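Local atomic coordinates of quinoline 2-oxidoreductase large subunit (Pseudomonas putida, PDB entry 1T3Q), a protein that carries the molybdenum and pterin cytosine dinucleotide cofactor of a xanthine dehydrogenase family hydroxylase, which probably oxidises quinoline at carbon 2. Residues I14-L19 with L514-A519; V636-G641 with A662-G667; T668-M673 with G736-M741. One frame throughout, in Å; residues are numbered along the deposited sequence.

Contact 1 of 3, residues I14-L19 with L514-A519; sequences IGTSVL and LAQIAA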
loop_
_atom_site.group_PDB
_atom_site.type_symbol
_atom_site.label_atom_id
_atom_site.label_comp_id
_atom_site.label_asym_id
_atom_site.label_seq_id
_atom_site.Cartn_x
_atom_site.Cartn_y
_atom_site.Cartn_z
ATOM N N ILE B 14 24.740 -19.538 -8.234
ATOM C CA ILE B 14 24.193 -20.096 -9.462
ATOM C C ILE B 14 24.648 -21.548 -9.579
ATOM O O ILE B 14 25.842 -21.848 -9.451
ATOM C CB ILE B 14 24.695 -19.315 -10.706
ATOM C CG1 ILE B 14 24.101 -17.905 -10.710
ATOM C CG2 ILE B 14 24.318 -20.062 -11.981
ATOM C CD1 ILE B 14 24.651 -17.002 -11.811
ATOM N N GLY B 15 23.693 -22.443 -9.823
ATOM C CA GLY B 15 24.003 -23.856 -9.948
ATOM C C GLY B 15 23.620 -24.651 -8.712
ATOM O O GLY B 15 23.667 -25.880 -8.717
ATOM N N THR B 16 23.244 -23.951 -7.647
ATOM C CA THR B 16 22.856 -24.613 -6.407
ATOM C C THR B 16 21.352 -24.503 -6.180
ATOM O O THR B 16 20.728 -23.499 -6.540
ATOM C CB THR B 16 23.604 -24.017 -5.195
ATOM O OG1 THR B 16 23.173 -22.672 -4.961
ATOM C CG2 THR B 16 25.107 -24.027 -5.455
ATOM N N SER B 17 20.775 -25.546 -5.590
ATOM C CA SER B 17 19.339 -25.579 -5.332
ATOM C C SER B 17 18.934 -24.869 -4.046
ATOM O O SER B 17 18.502 -25.500 -3.084
ATOM C CB SER B 17 18.850 -27.026 -5.313
ATOM O OG SER B 17 18.959 -27.605 -6.600
ATOM N N VAL B 18 19.069 -23.547 -4.046
ATOM C CA VAL B 18 18.698 -22.726 -2.900
ATOM C C VAL B 18 17.188 -22.855 -2.664
ATOM O O VAL B 18 16.403 -22.837 -3.617
ATOM C CB VAL B 18 19.054 -21.234 -3.166
ATOM C CG1 VAL B 18 18.457 -20.337 -2.094
ATOM C CG2 VAL B 18 20.566 -21.068 -3.217
ATOM N N LEU B 19 16.786 -23.012 -1.404
ATOM C CA LEU B 19 15.367 -23.126 -1.079
ATOM C C LEU B 19 14.684 -21.795 -1.384
ATOM O O LEU B 19 15.249 -20.729 -1.142
ATOM C CB LEU B 19 15.179 -23.500 0.395
ATOM C CG LEU B 19 15.756 -24.874 0.766
ATOM C CD1 LEU B 19 15.429 -25.195 2.216
ATOM C CD2 LEU B 19 15.179 -25.943 -0.159
ATOM N N LEU B 514 16.670 -14.909 -9.311
ATOM C CA LEU B 514 17.276 -13.653 -9.733
ATOM C C LEU B 514 18.252 -13.173 -8.658
ATOM O O LEU B 514 19.244 -12.513 -8.960
ATOM C CB LEU B 514 16.200 -12.586 -10.002
ATOM C CG LEU B 514 15.246 -12.889 -11.167
ATOM C CD1 LEU B 514 14.266 -11.725 -11.345
ATOM C CD2 LEU B 514 16.043 -13.119 -12.454
ATOM N N ALA B 515 17.975 -13.513 -7.401
ATOM C CA ALA B 515 18.853 -13.115 -6.309
ATOM C C ALA B 515 20.166 -13.881 -6.435
ATOM O O ALA B 515 21.234 -13.339 -6.157
ATOM C CB ALA B 515 18.199 -13.417 -4.954
ATOM N N GLN B 516 20.067 -15.147 -6.835
ATOM C CA GLN B 516 21.239 -15.998 -7.014
ATOM C C GLN B 516 22.152 -15.406 -8.083
ATOM O O GLN B 516 23.377 -15.428 -7.954
ATOM C CB GLN B 516 20.810 -17.412 -7.416
ATOM C CG GLN B 516 20.142 -18.197 -6.291
ATOM C CD GLN B 516 19.734 -19.593 -6.719
ATOM O OE1 GLN B 516 18.575 -19.842 -7.036
ATOM N NE2 GLN B 516 20.698 -20.512 -6.744
ATOM N N ILE B 517 21.548 -14.873 -9.140
ATOM C CA ILE B 517 22.306 -14.264 -10.228
ATOM C C ILE B 517 23.009 -12.994 -9.751
ATOM O O ILE B 517 24.207 -12.817 -9.976
ATOM C CB ILE B 517 21.382 -13.891 -11.421
ATOM C CG1 ILE B 517 20.817 -15.161 -12.064
ATOM C CG2 ILE B 517 22.161 -13.063 -12.448
ATOM C CD1 ILE B 517 19.758 -14.898 -13.122
ATOM N N ALA B 518 22.264 -12.114 -9.087
ATOM C CA ALA B 518 22.828 -10.861 -8.605
ATOM C C ALA B 518 23.951 -11.089 -7.598
ATOM O O ALA B 518 24.959 -10.381 -7.603
ATOM C CB ALA B 518 21.732 -9.998 -7.982
ATOM N N ALA B 519 23.761 -12.076 -6.731
ATOM C CA ALA B 519 24.748 -12.409 -5.711
ATOM C C ALA B 519 26.080 -12.776 -6.363
ATOM O O ALA B 519 27.142 -12.300 -5.949
ATOM C CB ALA B 519 24.245 -13.569 -4.872
#

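Contact 2 of 3, residues V636-G641 with A662-G667; sequences VLANGG and AVEDCG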
loop_
_atom_site.group_PDB
_atom_site.type_symbol
_atom_site.label_atom_id
_atom_site.label_comp_id
_atom_site.label_asym_id
_atom_site.label_seq_id
_atom_site.Cartn_x
_atom_site.Cartn_y
_atom_site.Cartn_z
ATOM N N VAL B 636 18.950 -17.959 -28.522
ATOM C CA VAL B 636 19.538 -18.706 -27.414
ATOM C C VAL B 636 18.700 -19.983 -27.382
ATOM O O VAL B 636 17.655 -20.043 -26.735
ATOM C CB VAL B 636 19.418 -17.949 -26.077
ATOM C CG1 VAL B 636 19.976 -18.806 -24.932
ATOM C CG2 VAL B 636 20.195 -16.633 -26.156
ATOM N N LEU B 637 19.165 -20.996 -28.104
ATOM C CA LEU B 637 18.456 -22.263 -28.219
ATOM C C LEU B 637 18.755 -23.292 -27.138
ATOM O O LEU B 637 19.901 -23.675 -26.946
ATOM C CB LEU B 637 18.759 -22.903 -29.570
ATOM C CG LEU B 637 18.546 -22.026 -30.805
ATOM C CD1 LEU B 637 18.921 -22.799 -32.054
ATOM C CD2 LEU B 637 17.097 -21.566 -30.860
ATOM N N ALA B 638 17.713 -23.734 -26.441
ATOM C CA ALA B 638 17.866 -24.768 -25.420
ATOM C C ALA B 638 17.418 -26.045 -26.117
ATOM O O ALA B 638 16.866 -25.987 -27.217
ATOM C CB ALA B 638 16.971 -24.475 -24.224
ATOM N N ASN B 639 17.644 -27.202 -25.502
ATOM C CA ASN B 639 17.229 -28.445 -26.138
ATOM C C ASN B 639 17.035 -29.554 -25.122
ATOM O O ASN B 639 17.395 -29.411 -23.955
ATOM C CB ASN B 639 18.265 -28.878 -27.193
ATOM C CG ASN B 639 19.563 -29.360 -26.572
ATOM O OD1 ASN B 639 19.728 -30.548 -26.285
ATOM N ND2 ASN B 639 20.485 -28.438 -26.345
ATOM N N GLY B 640 16.452 -30.654 -25.573
ATOM C CA GLY B 640 16.229 -31.774 -24.687
ATOM C C GLY B 640 15.416 -32.846 -25.366
ATOM O O GLY B 640 15.257 -32.849 -26.589
ATOM N N GLY B 641 14.897 -33.765 -24.565
ATOM C CA GLY B 641 14.096 -34.839 -25.106
ATOM C C GLY B 641 13.205 -35.422 -24.033
ATOM O O GLY B 641 13.466 -35.257 -22.842
ATOM N N ALA B 662 12.873 -37.527 -18.950
ATOM C CA ALA B 662 13.193 -36.221 -19.503
ATOM C C ALA B 662 14.685 -35.923 -19.482
ATOM O O ALA B 662 15.374 -36.205 -18.502
ATOM C CB ALA B 662 12.444 -35.130 -18.735
ATOM N N VAL B 663 15.173 -35.360 -20.581
ATOM C CA VAL B 663 16.566 -34.948 -20.689
ATOM C C VAL B 663 16.486 -33.468 -21.043
ATOM O O VAL B 663 15.898 -33.101 -22.061
ATOM C CB VAL B 663 17.314 -35.690 -21.810
ATOM C CG1 VAL B 663 18.686 -35.060 -22.011
ATOM C CG2 VAL B 663 17.455 -37.161 -21.460
ATOM N N GLU B 664 17.060 -32.614 -20.205
ATOM C CA GLU B 664 17.001 -31.180 -20.462
ATOM C C GLU B 664 18.357 -30.504 -20.486
ATOM O O GLU B 664 19.226 -30.798 -19.668
ATOM C CB GLU B 664 16.120 -30.489 -19.406
ATOM C CG GLU B 664 16.177 -28.960 -19.429
ATOM C CD GLU B 664 15.505 -28.358 -20.658
ATOM O OE1 GLU B 664 15.821 -27.198 -21.008
ATOM O OE2 GLU B 664 14.654 -29.040 -21.269
ATOM N N ASP B 665 18.530 -29.599 -21.443
ATOM C CA ASP B 665 19.759 -28.832 -21.552
ATOM C C ASP B 665 19.356 -27.375 -21.703
ATOM O O ASP B 665 19.027 -26.925 -22.804
ATOM C CB ASP B 665 20.595 -29.256 -22.767
ATOM C CG ASP B 665 21.985 -28.609 -22.784
ATOM O OD1 ASP B 665 22.140 -27.479 -22.281
ATOM O OD2 ASP B 665 22.929 -29.228 -23.317
ATOM N N CYS B 666 19.355 -26.654 -20.587
ATOM C CA CYS B 666 19.019 -25.235 -20.582
ATOM C C CYS B 666 20.291 -24.482 -20.236
ATOM O O CYS B 666 20.271 -23.484 -19.514
ATOM C CB CYS B 666 17.924 -24.937 -19.546
ATOM S SG CYS B 666 18.297 -25.459 -17.846
ATOM N N GLY B 667 21.410 -24.969 -20.763
ATOM C CA GLY B 667 22.676 -24.337 -20.473
ATOM C C GLY B 667 22.910 -24.445 -18.980
ATOM O O GLY B 667 22.575 -25.460 -18.370
#

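Contact 3 of 3, residues T668-M673 with G736-M741; sequences TMINPM and GGIKGM. With MCN (pterin cytosine dinucleotide), chain N.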
loop_
_atom_site.group_PDB
_atom_site.type_symbol
_atom_site.label_atom_id
_atom_site.label_comp_id
_atom_site.label_asym_id
_atom_site.label_seq_id
_atom_site.Cartn_x
_atom_site.Cartn_y
_atom_site.Cartn_z
ATOM N N THR B 668 23.468 -23.399 -18.389
ATOM C CA THR B 668 23.741 -23.385 -16.958
ATOM C C THR B 668 22.448 -23.245 -16.158
ATOM O O THR B 668 21.709 -22.282 -16.338
ATOM C CB THR B 668 24.668 -22.205 -16.588
ATOM O OG1 THR B 668 25.933 -22.373 -17.240
ATOM C CG2 THR B 668 24.881 -22.133 -15.077
ATOM N N MET B 669 22.173 -24.209 -15.284
ATOM C CA MET B 669 20.979 -24.146 -14.441
ATOM C C MET B 669 21.267 -23.235 -13.254
ATOM O O MET B 669 22.293 -23.384 -12.588
ATOM C CB MET B 669 20.609 -25.527 -13.899
ATOM C CG MET B 669 20.159 -26.540 -14.927
ATOM S SD MET B 669 19.637 -28.066 -14.112
ATOM C CE MET B 669 21.214 -28.847 -13.818
ATOM N N ILE B 670 20.365 -22.298 -12.981
ATOM C CA ILE B 670 20.541 -21.397 -11.848
ATOM C C ILE B 670 20.197 -22.163 -10.572
ATOM O O ILE B 670 20.938 -22.133 -9.590
ATOM C CB ILE B 670 19.593 -20.185 -11.937
ATOM C CG1 ILE B 670 19.851 -19.407 -13.229
ATOM C CG2 ILE B 670 19.779 -19.276 -10.722
ATOM C CD1 ILE B 670 18.798 -18.337 -13.492
ATOM N N ASN B 671 19.071 -22.868 -10.615
ATOM C CA ASN B 671 18.572 -23.620 -9.475
ATOM C C ASN B 671 18.001 -24.938 -9.993
ATOM O O ASN B 671 16.852 -24.998 -10.433
ATOM C CB ASN B 671 17.486 -22.787 -8.778
ATOM C CG ASN B 671 17.099 -23.337 -7.424
ATOM O OD1 ASN B 671 16.672 -24.481 -7.312
ATOM N ND2 ASN B 671 17.239 -22.513 -6.384
ATOM N N PRO B 672 18.807 -26.015 -9.962
ATOM C CA PRO B 672 18.371 -27.331 -10.438
ATOM C C PRO B 672 17.017 -27.769 -9.882
ATOM O O PRO B 672 16.197 -28.322 -10.608
ATOM C CB PRO B 672 19.515 -28.246 -10.010
ATOM C CG PRO B 672 20.711 -27.341 -10.114
ATOM C CD PRO B 672 20.198 -26.069 -9.471
ATOM N N MET B 673 16.790 -27.529 -8.596
ATOM C CA MET B 673 15.524 -27.891 -7.964
ATOM C C MET B 673 14.350 -27.204 -8.678
ATOM O O MET B 673 13.353 -27.838 -9.029
ATOM C CB MET B 673 15.537 -27.467 -6.498
ATOM C CG MET B 673 14.258 -27.802 -5.742
ATOM S SD MET B 673 14.300 -27.201 -4.037
ATOM C CE MET B 673 14.003 -25.433 -4.323
ATOM N N GLY B 736 26.735 -16.192 -17.198
ATOM C CA GLY B 736 26.661 -17.478 -16.532
ATOM C C GLY B 736 26.339 -18.635 -17.461
ATOM O O GLY B 736 26.279 -19.776 -17.015
ATOM N N GLY B 737 26.124 -18.349 -18.746
ATOM C CA GLY B 737 25.812 -19.403 -19.703
ATOM C C GLY B 737 24.373 -19.883 -19.640
ATOM O O GLY B 737 24.007 -20.895 -20.242
ATOM N N ILE B 738 23.553 -19.133 -18.915
ATOM C CA ILE B 738 22.137 -19.437 -18.722
ATOM C C ILE B 738 21.255 -19.429 -19.978
ATOM O O ILE B 738 21.350 -18.525 -20.804
ATOM C CB ILE B 738 21.528 -18.432 -17.712
ATOM C CG1 ILE B 738 22.154 -18.642 -16.329
ATOM C CG2 ILE B 738 20.002 -18.569 -17.667
ATOM C CD1 ILE B 738 21.980 -17.459 -15.388
ATOM N N LYS B 739 20.401 -20.447 -20.104
ATOM C CA LYS B 739 19.427 -20.544 -21.194
ATOM C C LYS B 739 18.059 -20.768 -20.534
ATOM O O LYS B 739 17.993 -21.145 -19.362
ATOM C CB LYS B 739 19.732 -21.718 -22.118
ATOM C CG LYS B 739 21.007 -21.573 -22.928
ATOM C CD LYS B 739 21.119 -22.699 -23.938
ATOM C CE LYS B 739 22.383 -22.567 -24.780
ATOM N NZ LYS B 739 22.467 -23.652 -25.786
ATOM N N GLY B 740 16.975 -20.551 -21.277
ATOM C CA GLY B 740 15.645 -20.743 -20.708
ATOM C C GLY B 740 15.119 -22.165 -20.850
ATOM O O GLY B 740 15.748 -22.997 -21.502
ATOM N N MET B 741 13.966 -22.455 -20.243
ATOM C CA MET B 741 13.378 -23.795 -20.332
ATOM C C MET B 741 11.939 -23.889 -19.822
ATOM O O MET B 741 11.314 -24.943 -19.907
ATOM C CB MET B 741 14.259 -24.824 -19.592
ATOM C CG MET B 741 14.525 -24.545 -18.107
ATOM S SD MET B 741 13.093 -24.735 -17.009
ATOM C CE MET B 741 12.608 -26.406 -17.353
HETATM N N1 MCN N . 15.593 -21.489 -14.428
HETATM C C2 MCN N . 16.849 -21.797 -13.811
HETATM N N3 MCN N . 17.880 -21.962 -14.723
HETATM C C4 MCN N . 17.789 -21.865 -16.108
HETATM C C5 MCN N . 16.474 -21.560 -16.685
HETATM C C6 MCN N . 15.395 -21.371 -15.854
HETATM O O2 MCN N . 16.943 -21.918 -12.610
HETATM N N4 MCN N . 18.841 -22.035 -16.879
HETATM C "C1'" MCN N . 14.404 -21.253 -13.423
HETATM C C2D MCN N . 14.159 -19.698 -13.154
HETATM O "O2'" MCN N . 13.711 -19.495 -11.767
HETATM C "C3'" MCN N . 13.144 -19.320 -14.212
HETATM C C4D MCN N . 12.241 -20.525 -14.326
HETATM O O4D MCN N . 13.110 -21.697 -13.922
HETATM O "O3'" MCN N . 12.403 -18.124 -13.784
HETATM C "C5'" MCN N . 11.494 -20.682 -15.681
HETATM O "O5'" MCN N . 12.488 -20.587 -16.671
HETATM P PA MCN N . 12.472 -19.561 -17.870
HETATM O O1A MCN N . 13.567 -18.579 -17.589
HETATM O O2A MCN N . 12.490 -20.439 -19.110
HETATM O O3A MCN N . 11.056 -18.784 -18.070
HETATM P PB MCN N . 10.392 -17.579 -17.250
HETATM O O1B MCN N . 10.248 -16.435 -18.200
HETATM O O2B MCN N . 11.121 -17.326 -15.963
HETATM O O3B MCN N . 8.949 -18.157 -16.850
HETATM C C10 MCN N . 7.883 -18.131 -17.765
HETATM C "C9'" MCN N . 7.713 -19.540 -18.231
HETATM C "C8'" MCN N . 6.484 -19.498 -19.169
HETATM S "S8'" MCN N . 6.673 -18.486 -20.629
HETATM C "C7'" MCN N . 5.338 -20.160 -18.995
HETATM S "S7'" MCN N . 3.922 -20.083 -20.081
HETATM C "C6'" MCN N . 5.183 -21.021 -17.695
HETATM C C7 MCN N . 6.526 -21.480 -17.194
HETATM O "O9'" MCN N . 7.412 -20.385 -17.025
HETATM N "N5'" MCN N . 4.315 -20.189 -16.763
HETATM C C4A MCN N . 4.454 -20.732 -15.424
HETATM N "N8'" MCN N . 6.381 -22.168 -15.866
HETATM C C4B MCN N . 5.375 -21.695 -14.974
HETATM N "N1'" MCN N . 5.477 -22.197 -13.651
HETATM C "C2'" MCN N . 4.586 -21.677 -12.775
HETATM N "N2'" MCN N . 4.633 -22.133 -11.505
HETATM N "N3'" MCN N . 3.666 -20.706 -13.117
HETATM C "C4'" MCN N . 3.513 -20.136 -14.436
HETATM O "O4'" MCN N . 2.682 -19.288 -14.653
#

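Contact 1 of 3, residues I14-L19 with L514-A519
Gln516 and Ile517 of helix 510-522 receive the loop 14-19, which precedes helix 23-27, in a buried loop-on-helix contact, part polar and part apolar. The polar half belongs to Gln516. Its chain runs out fully extended beyond CG (chi2 180°), carrying the amide clear of the helix and up to the loop backbone. There NE2 gives a hydrogen bond of 3.0 Å to Thr16 O, bent to 144° at the hydrogen and tilted somewhat from the carbonyl plane. NE2 also donates to Ser13 O, while OE1 accepts from Asn671 ND2. Val18 runs past this amide in the opposite direction, with CG2 3.6 Å from Gln516 NE2. Thr16 O is shared, since it also takes a weak bond from Val18 N across an inverse gamma turn centred on Ser17. The apolar half is Ile14, whose CD1 rests on the helix backbone 3.9 Å from Ile517 CA, and whose CG1 is 3.8 Å from Gln516 O. Ile14 N is tied to Asp520 one turn further along the helix. A leucine in place of Gln516 would probably cost the carbonyls of Ser13 and Thr16 one donor each and Asn671 ND2 one of its two acceptors. Acceptors on NE2 and a donor on OE1 fix how the amide is turned, and Gln516 pins the loop to Asn671 of the dinucleotide pocket as a second-shell residue of that site.

Contact 2 of 3, residues V636-G641 with A662-G667
Asn639 and Asp665, then Gly641 and Val663, form two hydrogen-bonded pairs of an antiparallel hairpin whose strand axes run 168° apart, with Gly640 and Glu664 as the non-hydrogen-bonded pair between them. All four backbone bonds are of normal length: Asn639 N to Asp665 O spans 3.0 Å, and Asp665 N to Asn639 O 2.8 Å. The strands pinch together at the middle, where Gly640 CA lies 3.0 Å from Val663 O; a CB on Gly640 would run straight into that oxygen. Gly641 O takes a further CA-H...O contact from Ala662 CA at 3.5 Å. On the face shared by Asn639, Val663 and Asp665, the Asn639 amide crosses Asp665 slantwise, its CG 3.9 Å from Asp665 CB and its plane 49° from the carboxylate. Asp665 OD1 accepts from Gly667 N at 3.0 Å, an Asx turn that bends the chain away as the strand ends, and OD2 is held by Thr425 and Thr729. The turn carries Cys666, which touches the pterin cytosine dinucleotide. On the reverse face Glu664 folds back at chi2 (70°), which swings its carboxylate in beside the backbone of Asn639. The hairpin forms the middle of a four-stranded sheet: strand 454-467 pairs along the outer side of 636-649 and strand 722-726 beyond 655-665, while helix 426-437 packs on Val663 and Asn639, and helix 672-692 on Ala662 and Glu664.

Contact 3 of 3, residues T668-M673 with G736-M741
Gly736 O opens the contact by accepting Thr668 OG1 at 2.6 Å, the hydroxyl lying in the carbonyl plane; from here on the two loops close round the cytosine of the pterin cytosine dinucleotide, reading its Watson-Crick edge with backbone atoms. Gly737 follows, like Gly736 at positive phi, and its O meets Thr668 N at 3.2 Å, the donor standing 61° out of the carbonyl plane. With chi1 at -63°, Thr668 holds OG1 beside its own N, and hydroxyl and amide grip successive carbonyls. Ile738 comes next: its CD1 touches Ile670 CG1 at 3.6 Å, the two side chains crossing at about a right angle, an apolar contact that places Ile670 CD1 over one face of the base, near N3. Lys739 uses its O to take a hydrogen bond from cytosine N4 at 2.8 Å, while its extended side chain leads away to Leu637 O and a salt bridge with Glu423. The same N4 donates to Thr668 O at 2.9 Å, so two carbonyls, one from each segment, hold the amino group. Ile670 N points almost straight (178°) at N3, and Asn671 N reaches O2 at 3.1 Å. Asn671 then turns to the protein as the N-cap of helix 672-692, its OD1 taking Ile674 N. At Gly740, bonded through N to Thr467, the chain passes close to the phosphate, where a side chain would be crowded by O2A. Met741 sets CG on the other side of the base, near C5, and its N finishes the walk with a hydrogen bond of 2.7 Å to O2A.

In the fold
Contact 3 is the middle member: its centre lies 10 Å from those of contacts 1 and 2, whereas those two are 20 Å apart and do not touch. The N-terminal loop of contact 1 backs the cytosine-binding loop through Gly15 N to Ile670 O at 2.8 Å and Val18 O to Asn671 ND2 at 2.9 Å. From the hairpin side, Cys666 O meets Lys739 N at 3.1 Å, and the chain leaving strand 655-665 runs directly into segment 668-673. Contact 3 binds the dinucleotide directly, with the side chains of Cys666 and Gln516 about 4 Å and about 6 Å from it; that of Ala638 is about 14 Å from the dioxosulfidomolybdenum ion.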